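Local coordinates for protein TsrE (Streptomyces laurentii, PDB 7CWW) that probably acts as a cyclase in the biosynthesis of a thiopeptide antibiotic, at residues A[125-128]-A[133-136]; A[192-197]-A[341-346]. All coordinates share one frame; numbering follows the deposited sequence.

In the fold
Both contacts join helices of the largely helical body of the chain. Interaction 1 (125-128 with 133-136) packs the C-terminal end of helix 106-127 against the start of helix 131-149, just across a short turn, whereas interaction 2 (192-197 with 341-346) brings helices 183-211 and 331-349 together across 143 intervening residues. Their centres lie 21 Å apart and their nearest atoms about 8 Å, without touching. Helix 131-149 links them: it carries Arg134 in interaction 1, and further along its Phe139, Leu142 and Val143 pack on Ile341 of segment 341-346. The bound polyether, a dodecaoxa-diol, occupies a pocket built from residues between 149 and 338.

Interaction 1 of 2, residues A[125-128]-A[133-136]; sequences RATR and LRLA
Three groups grip the hydroxyl oxygen of Thr127: the side chain of Arg134 through two N-H groups, and the carbonyl oxygen of Thr123 one helical turn back. The main bond comes from Arg134 NE, 2.7 Å from Thr127 OG1 and nearly straight at 174°, with the oxygen lying in the guanidinium plane at its edge. Arg134 NH2 adds a weak, bent bond to Thr127 OG1 at 3.4 Å. Arg134 reaches it by leaving its helix extended and then bending about its CG-CD bond (chi3 -72°). The bend brings NE back to the hydroxyl, with CB, CG and CD alongside it; the two side chains cross at about a right angle. The threonine methyl turns the other way: Thr127 CG2 packs 3.8 Å from Leu133 CG, while Leu133 CD2 lies 3.8 Å from the carbonyl oxygen of Ala126. Together these contacts tie two consecutive helices across the short connection between them, in which Asn130 OD1 accepts a bond from Leu133 N near the start of the second helix. Helix 15-35 supplies acids to both arginines, Glu19 to Arg134 NH1 and Asp20 and Asp24 to Arg128 NH2. With NE bound to a buried hydroxyl and NH1 paired to a carboxylate, the Arg134 guanidinium is restrained in rotation, and its positive charge is probably offset in part by Glu19.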
loop_
_atom_site.group_PDB
_atom_site.type_symbol
_atom_site.label_atom_id
_atom_site.label_comp_id
_atom_site.label_asym_id
_atom_site.label_seq_id
_atom_site.Cartn_x
_atom_site.Cartn_y
_atom_site.Cartn_z
ATOM N N ARG A 125 -7.042 -14.745 7.445
ATOM C CA ARG A 125 -7.857 -15.831 7.986
ATOM C C ARG A 125 -9.337 -15.585 7.741
ATOM O O ARG A 125 -10.089 -16.518 7.433
ATOM C CB ARG A 125 -7.607 -16.000 9.486
ATOM C CG ARG A 125 -6.251 -16.550 9.836
ATOM C CD ARG A 125 -6.195 -17.030 11.288
ATOM N NE ARG A 125 -4.993 -17.826 11.514
ATOM C CZ ARG A 125 -3.914 -17.376 12.140
ATOM N NH1 ARG A 125 -2.862 -18.170 12.299
ATOM N NH2 ARG A 125 -3.894 -16.135 12.618
ATOM N N ALA A 126 -9.780 -14.337 7.897
ATOM C CA ALA A 126 -11.197 -14.023 7.744
ATOM C C ALA A 126 -11.664 -14.132 6.303
ATOM O O ALA A 126 -12.866 -14.263 6.061
ATOM C CB ALA A 126 -11.489 -12.613 8.261
ATOM N N THR A 127 -10.749 -14.061 5.342
ATOM C CA THR A 127 -11.117 -14.052 3.936
ATOM C C THR A 127 -10.506 -15.221 3.188
ATOM O O THR A 127 -10.546 -15.239 1.953
ATOM C CB THR A 127 -10.700 -12.731 3.287
ATOM O OG1 THR A 127 -9.281 -12.560 3.410
ATOM C CG2 THR A 127 -11.412 -11.564 3.964
ATOM N N ARG A 128 -9.954 -16.195 3.910
ATOM C CA ARG A 128 -9.313 -17.349 3.305
ATOM C C ARG A 128 -10.233 -18.012 2.286
ATOM O O ARG A 128 -11.386 -18.335 2.585
ATOM C CB ARG A 128 -8.923 -18.343 4.400
ATOM C CG ARG A 128 -7.874 -19.317 3.988
ATOM C CD ARG A 128 -7.324 -20.046 5.197
ATOM N NE ARG A 128 -6.188 -20.878 4.839
ATOM C CZ ARG A 128 -5.482 -21.593 5.705
ATOM N NH1 ARG A 128 -5.799 -21.590 6.995
ATOM N NH2 ARG A 128 -4.454 -22.311 5.274
ATOM N N LEU A 133 -14.468 -11.357 -0.930
ATOM C CA LEU A 133 -14.469 -10.756 0.398
ATOM C C LEU A 133 -13.152 -10.033 0.664
ATOM O O LEU A 133 -13.142 -8.940 1.237
ATOM C CB LEU A 133 -14.742 -11.822 1.459
ATOM C CG LEU A 133 -15.040 -11.344 2.882
ATOM C CD1 LEU A 133 -16.158 -10.289 2.908
ATOM C CD2 LEU A 133 -15.384 -12.525 3.787
ATOM N N ARG A 134 -12.028 -10.611 0.227
ATOM C CA ARG A 134 -10.754 -9.940 0.466
ATOM C C ARG A 134 -10.630 -8.658 -0.356
ATOM O O ARG A 134 -10.032 -7.682 0.106
ATOM C CB ARG A 134 -9.592 -10.886 0.171
ATOM C CG ARG A 134 -8.257 -10.409 0.736
ATOM C CD ARG A 134 -7.188 -11.499 0.538
ATOM N NE ARG A 134 -7.404 -12.640 1.425
ATOM C CZ ARG A 134 -6.755 -13.803 1.332
ATOM N NH1 ARG A 134 -5.861 -13.989 0.375
ATOM N NH2 ARG A 134 -7.008 -14.784 2.193
ATOM N N LEU A 135 -11.198 -8.633 -1.563
ATOM C CA LEU A 135 -11.233 -7.391 -2.328
ATOM C C LEU A 135 -12.091 -6.339 -1.629
ATOM O O LEU A 135 -11.733 -5.158 -1.599
ATOM C CB LEU A 135 -11.768 -7.671 -3.728
ATOM C CG LEU A 135 -10.774 -8.373 -4.655
ATOM C CD1 LEU A 135 -11.502 -8.946 -5.860
ATOM C CD2 LEU A 135 -9.668 -7.407 -5.091
ATOM N N ALA A 136 -13.232 -6.751 -1.063
ATOM C CA ALA A 136 -14.084 -5.811 -0.342
ATOM C C ALA A 136 -13.375 -5.265 0.888
ATOM O O ALA A 136 -13.479 -4.070 1.202
ATOM C CB ALA A 136 -15.401 -6.485 0.051
#

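Interaction 2 of 2, residues A[192-197]-A[341-346]; sequences QRYEKN and IARAFE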
loop_
_atom_site.group_PDB
_atom_site.type_symbol
_atom_site.label_atom_id
_atom_site.label_comp_id
_atom_site.label_asym_id
_atom_site.label_seq_id
_atom_site.Cartn_x
_atom_site.Cartn_y
_atom_site.Cartn_z
ATOM N N GLN A 192 -14.317 -0.376 -18.377
ATOM C CA GLN A 192 -15.254 -1.489 -18.528
ATOM C C GLN A 192 -15.550 -2.156 -17.187
ATOM O O GLN A 192 -16.704 -2.490 -16.886
ATOM C CB GLN A 192 -14.683 -2.521 -19.511
ATOM C CG GLN A 192 -15.170 -2.389 -20.943
ATOM C CD GLN A 192 -14.180 -2.945 -21.962
ATOM O OE1 GLN A 192 -13.541 -3.977 -21.731
ATOM N NE2 GLN A 192 -14.061 -2.270 -23.103
ATOM N N ARG A 193 -14.512 -2.368 -16.376
ATOM C CA ARG A 193 -14.698 -2.973 -15.060
ATOM C C ARG A 193 -15.522 -2.072 -14.137
ATOM O O ARG A 193 -16.365 -2.560 -13.372
ATOM C CB ARG A 193 -13.335 -3.274 -14.442
ATOM C CG ARG A 193 -13.387 -3.853 -13.046
ATOM C CD ARG A 193 -12.260 -4.847 -12.868
ATOM N NE ARG A 193 -12.470 -6.011 -13.720
ATOM C CZ ARG A 193 -11.517 -6.869 -14.063
ATOM N NH1 ARG A 193 -10.279 -6.689 -13.628
ATOM N NH2 ARG A 193 -11.805 -7.904 -14.845
ATOM N N TYR A 194 -15.294 -0.758 -14.191
ATOM C CA TYR A 194 -16.072 0.147 -13.350
ATOM C C TYR A 194 -17.554 0.096 -13.704
ATOM O O TYR A 194 -18.408 0.074 -12.810
ATOM C CB TYR A 194 -15.554 1.581 -13.464
ATOM C CG TYR A 194 -16.382 2.551 -12.643
ATOM C CD1 TYR A 194 -16.355 2.503 -11.249
ATOM C CD2 TYR A 194 -17.224 3.480 -13.253
ATOM C CE1 TYR A 194 -17.122 3.368 -10.482
ATOM C CE2 TYR A 194 -18.012 4.356 -12.483
ATOM C CZ TYR A 194 -17.943 4.289 -11.098
ATOM O OH TYR A 194 -18.698 5.128 -10.310
ATOM N N GLU A 195 -17.879 0.064 -15.005
ATOM C CA GLU A 195 -19.281 -0.006 -15.421
ATOM C C GLU A 195 -19.988 -1.211 -14.813
ATOM O O GLU A 195 -21.148 -1.113 -14.395
ATOM C CB GLU A 195 -19.395 -0.057 -16.946
ATOM C CG GLU A 195 -18.609 0.997 -17.690
ATOM C CD GLU A 195 -19.232 2.368 -17.575
ATOM O OE1 GLU A 195 -20.401 2.529 -17.985
ATOM O OE2 GLU A 195 -18.555 3.286 -17.067
ATOM N N LYS A 196 -19.302 -2.356 -14.754
ATOM C CA LYS A 196 -19.908 -3.566 -14.208
ATOM C C LYS A 196 -20.183 -3.446 -12.713
ATOM O O LYS A 196 -21.108 -4.087 -12.207
ATOM C CB LYS A 196 -19.004 -4.776 -14.469
ATOM C CG LYS A 196 -19.130 -5.377 -15.853
ATOM C CD LYS A 196 -18.070 -6.444 -16.085
ATOM C CE LYS A 196 -17.884 -6.732 -17.572
ATOM N NZ LYS A 196 -16.646 -7.521 -17.843
ATOM N N ASN A 197 -19.401 -2.644 -11.990
ATOM C CA ASN A 197 -19.467 -2.623 -10.533
ATOM C C ASN A 197 -19.908 -1.280 -9.964
ATOM O O ASN A 197 -19.911 -1.115 -8.738
ATOM C CB ASN A 197 -18.111 -3.023 -9.944
ATOM C CG ASN A 197 -17.743 -4.456 -10.260
ATOM O OD1 ASN A 197 -18.177 -5.382 -9.581
ATOM N ND2 ASN A 197 -16.945 -4.646 -11.305
ATOM N N ILE A 341 -11.908 3.135 -6.948
ATOM C CA ILE A 341 -12.139 4.120 -5.897
ATOM C C ILE A 341 -12.220 5.524 -6.482
ATOM O O ILE A 341 -13.099 6.318 -6.120
ATOM C CB ILE A 341 -11.038 4.030 -4.828
ATOM C CG1 ILE A 341 -11.161 2.706 -4.078
ATOM C CG2 ILE A 341 -11.137 5.246 -3.863
ATOM C CD1 ILE A 341 -10.012 2.402 -3.148
ATOM N N ALA A 342 -11.273 5.870 -7.357
ATOM C CA ALA A 342 -11.258 7.211 -7.931
ATOM C C ALA A 342 -12.536 7.484 -8.724
ATOM O O ALA A 342 -13.167 8.535 -8.562
ATOM C CB ALA A 342 -10.018 7.387 -8.818
ATOM N N ARG A 343 -12.941 6.535 -9.576
ATOM C CA ARG A 343 -14.145 6.730 -10.380
ATOM C C ARG A 343 -15.379 6.836 -9.497
ATOM O O ARG A 343 -16.267 7.656 -9.754
ATOM C CB ARG A 343 -14.317 5.582 -11.382
ATOM C CG ARG A 343 -13.321 5.565 -12.536
ATOM C CD ARG A 343 -13.560 6.679 -13.539
ATOM N NE ARG A 343 -14.947 6.749 -13.987
ATOM C CZ ARG A 343 -15.467 6.043 -14.985
ATOM N NH1 ARG A 343 -14.725 5.175 -15.678
ATOM N NH2 ARG A 343 -16.743 6.209 -15.293
ATOM N N ALA A 344 -15.464 6.006 -8.455
ATOM C CA ALA A 344 -16.626 6.072 -7.574
ATOM C C ALA A 344 -16.681 7.401 -6.823
ATOM O O ALA A 344 -17.760 7.995 -6.686
ATOM C CB ALA A 344 -16.618 4.895 -6.601
ATOM N N PHE A 345 -15.541 7.884 -6.316
ATOM C CA PHE A 345 -15.507 9.237 -5.739
ATOM C C PHE A 345 -15.993 10.262 -6.753
ATOM O O PHE A 345 -16.822 11.127 -6.449
ATOM C CB PHE A 345 -14.079 9.603 -5.322
ATOM C CG PHE A 345 -13.738 9.315 -3.887
ATOM C CD1 PHE A 345 -14.432 9.917 -2.850
ATOM C CD2 PHE A 345 -12.661 8.489 -3.582
ATOM C CE1 PHE A 345 -14.077 9.679 -1.525
ATOM C CE2 PHE A 345 -12.295 8.241 -2.269
ATOM C CZ PHE A 345 -13.010 8.839 -1.232
ATOM N N GLU A 346 -15.454 10.187 -7.975
ATOM C CA GLU A 346 -15.740 11.179 -9.004
ATOM C C GLU A 346 -17.227 11.266 -9.303
ATOM O O GLU A 346 -17.788 12.364 -9.390
ATOM C CB GLU A 346 -14.968 10.821 -10.273
ATOM C CG GLU A 346 -14.718 11.954 -11.211
ATOM C CD GLU A 346 -13.877 11.493 -12.389
ATOM O OE1 GLU A 346 -14.461 11.119 -13.430
ATOM O OE2 GLU A 346 -12.637 11.450 -12.236
#
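The ring of Tyr194 takes Arg343 over one face. Arg343 CB sits 3.6 Å from the centroid of the Tyr194 ring, only 9° off the normal, a CH-pi contact centred on the ring. Farther along the same side chain, Tyr194 CD2 lies over one face of the Arg343 guanidinium, toward its rim, 3.4 Å from Arg343 NH2; the ring and guanidinium planes stand 48° apart, well short of a parallel stack. Successive bends in the arginine, about its CB-CG and CG-CD bonds, curl it back so that both its root and its head meet the same ring. At the phenol end, Tyr194 OH comes 3.6 Å from Ala344 CA, and Tyr194 CE1 lies 4.2 Å from Ala344 CB. Helices 183-211 and 331-349 here cross at -57°, their local axes 10.6 Å apart at closest approach, and the tyrosine bridges that gap. Toward the exposed side, Glu195 OE2 forms a long salt bridge to Arg343 NH2 at 3.9 Å, while OE1 of the same carboxylate pairs with Arg198 on its own helix. The polar ends are placed by residues of helix 331-349: Glu347 OE1 hydrogen-bonds Tyr194 OH, and Tyr339 OH hydrogen-bonds Arg343 NH1. Leu340 of that helix and Leu201 of helix 183-211 also pack against the side chain of Tyr194.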